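Local coordinates for putative glucose-6-phosphate 1-epimerase (Salmonella typhimurium, PDB 2HTA), which probably interconverts the alpha and beta anomers of glucose 6-phosphate as a monomeric hexose-6-phosphate mutarotase, at residues G59-S64 / G91-W96. Numbering follows the deposited sequence.
Sequences GAHLLS and GVPICW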
loop_
_atom_site.group_PDB
_atom_site.type_symbol
_atom_site.label_atom_id
_atom_site.label_comp_id
_atom_site.label_asym_id
_atom_site.label_seq_id
_atom_site.Cartn_x
_atom_site.Cartn_y
_atom_site.Cartn_z
ATOM N N GLY A 59 -5.838 0.012 9.951
ATOM C CA GLY A 59 -4.958 0.575 8.949
ATOM C C GLY A 59 -5.608 1.138 7.687
ATOM O O GLY A 59 -4.877 1.469 6.732
ATOM N N ALA A 60 -6.941 1.260 7.658
ATOM C CA ALA A 60 -7.672 1.551 6.395
ATOM C C ALA A 60 -6.923 0.884 5.256
ATOM O O ALA A 60 -6.498 1.550 4.289
ATOM C CB ALA A 60 -7.751 3.060 6.145
ATOM N N HIS A 61 -6.698 -0.415 5.405
ATOM C CA HIS A 61 -5.701 -1.132 4.624
ATOM C C HIS A 61 -6.366 -1.780 3.426
ATOM O O HIS A 61 -7.137 -2.737 3.552
ATOM C CB HIS A 61 -5.068 -2.225 5.503
ATOM C CG HIS A 61 -3.761 -2.759 4.981
ATOM N ND1 HIS A 61 -2.592 -2.737 5.731
ATOM C CD2 HIS A 61 -3.453 -3.412 3.828
ATOM C CE1 HIS A 61 -1.618 -3.299 5.029
ATOM N NE2 HIS A 61 -2.117 -3.711 3.867
ATOM N N LEU A 62 -6.071 -1.243 2.249
ATOM C CA LEU A 62 -6.552 -1.858 1.026
ATOM C C LEU A 62 -5.830 -3.200 0.854
ATOM O O LEU A 62 -4.650 -3.247 0.681
ATOM C CB LEU A 62 -6.283 -0.900 -0.154
ATOM C CG LEU A 62 -6.692 -1.404 -1.555
ATOM C CD1 LEU A 62 -8.194 -1.715 -1.719
ATOM C CD2 LEU A 62 -6.226 -0.326 -2.595
ATOM N N LEU A 63 -6.578 -4.285 0.887
ATOM C CA LEU A 63 -6.039 -5.649 0.823
ATOM C C LEU A 63 -5.972 -6.182 -0.602
ATOM O O LEU A 63 -5.053 -6.945 -0.941
ATOM C CB LEU A 63 -7.002 -6.583 1.574
ATOM C CG LEU A 63 -7.301 -6.197 3.027
ATOM C CD1 LEU A 63 -8.330 -7.070 3.702
ATOM C CD2 LEU A 63 -5.958 -6.244 3.801
ATOM N N SER A 64 -6.922 -5.777 -1.440
ATOM C CA SER A 64 -7.002 -6.394 -2.800
ATOM C C SER A 64 -7.788 -5.453 -3.712
ATOM O O SER A 64 -8.616 -4.691 -3.228
ATOM C CB SER A 64 -7.682 -7.794 -2.764
ATOM O OG SER A 64 -9.065 -7.711 -2.475
ATOM N N GLY A 91 -1.171 -5.871 0.149
ATOM C CA GLY A 91 -2.082 -4.776 -0.042
ATOM C C GLY A 91 -1.340 -3.461 -0.094
ATOM O O GLY A 91 -0.248 -3.382 -0.672
ATOM N N VAL A 92 -1.912 -2.428 0.535
ATOM C CA VAL A 92 -1.313 -1.074 0.497
ATOM C C VAL A 92 -1.215 -0.553 1.962
ATOM O O VAL A 92 -2.069 0.180 2.442
ATOM C CB VAL A 92 -2.148 -0.093 -0.399
ATOM C CG1 VAL A 92 -1.491 1.311 -0.402
ATOM C CG2 VAL A 92 -2.228 -0.630 -1.869
ATOM N N PRO A 93 -0.182 -0.990 2.696
ATOM C CA PRO A 93 0.016 -0.438 4.050
ATOM C C PRO A 93 0.174 1.066 3.976
ATOM O O PRO A 93 0.940 1.567 3.156
ATOM C CB PRO A 93 1.355 -1.081 4.501
ATOM C CG PRO A 93 1.493 -2.348 3.638
ATOM C CD PRO A 93 0.777 -2.056 2.343
ATOM N N ILE A 94 -0.548 1.797 4.834
ATOM C CA ILE A 94 -0.379 3.272 4.987
ATOM C C ILE A 94 0.680 3.460 6.081
ATOM O O ILE A 94 0.454 3.050 7.231
ATOM C CB ILE A 94 -1.697 3.966 5.430
ATOM C CG1 ILE A 94 -2.706 3.918 4.218
ATOM C CG2 ILE A 94 -1.485 5.475 5.883
ATOM C CD1 ILE A 94 -4.116 4.244 4.705
ATOM N N CYS A 95 1.798 4.060 5.697
ATOM C CA CYS A 95 2.927 4.216 6.610
ATOM C C CYS A 95 2.940 5.654 7.062
ATOM O O CYS A 95 3.288 6.552 6.308
ATOM C CB CYS A 95 4.221 3.915 5.909
ATOM S SG CYS A 95 4.250 2.259 5.040
ATOM N N TRP A 96 2.571 5.862 8.305
ATOM C CA TRP A 96 2.424 7.217 8.851
ATOM C C TRP A 96 2.459 7.156 10.386
ATOM O O TRP A 96 1.840 6.290 10.961
ATOM C CB TRP A 96 1.080 7.773 8.375
ATOM C CG TRP A 96 0.907 9.258 8.646
ATOM C CD1 TRP A 96 1.150 10.277 7.788
ATOM C CD2 TRP A 96 0.390 9.857 9.858
ATOM N NE1 TRP A 96 0.880 11.491 8.407
ATOM C CE2 TRP A 96 0.408 11.250 9.673
ATOM C CE3 TRP A 96 -0.058 9.335 11.085
ATOM C CZ2 TRP A 96 -0.007 12.156 10.681
ATOM C CZ3 TRP A 96 -0.488 10.224 12.091
ATOM C CH2 TRP A 96 -0.450 11.619 11.872
HETATM O O HOH W 1 -2.416 0.321 6.531
HETATM O O HOH W 2 -4.570 1.198 2.153
#
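Next to the presumed active site of this mutarotase, strand 61-67, an edge strand of its antiparallel sheet, meets the segment 91-96, which includes strand 94-95, and the join is part direct, part through water. A single direct backbone hydrogen bond links them, Val92 N to Leu62 O at 2.9 Å, with 138° at the hydrogen; the same oxygen also takes a CA-H contact from Gly91 CA at 3.1 Å. Beside this bond Leu62 N and Val92 O stand 4.2 Å apart, and a water bridges them, accepting from Leu62 N and donating to Val92 O and Ala60 O. Farther along, a second water accepts from Ile94 N and donates to Gly59 O.

With CG anti to the backbone N (chi1 -162°), the His61 ring reaches across to Pro93: CE1 lies 3.4 Å from Pro93 CA and 3.5 Å from Pro93 CG. Val92 C sits over one ring face, near the ring's margin, and NE2 is hydrogen-bonded to Gly90 O, which fixes the ring's rotation. Leu62 and Val92 run alongside each other, Leu62 CD2 to Val92 CG2 at 4.1 Å, while Ile94 CD1 packs against Gly59 O at 3.5 Å and Ala60 O at 3.6 Å.

Pro93 thus touches both His61 and His179, the inferred catalytic histidine; the contact joins two sheets of the galactose mutarotase-like beta-sandwich.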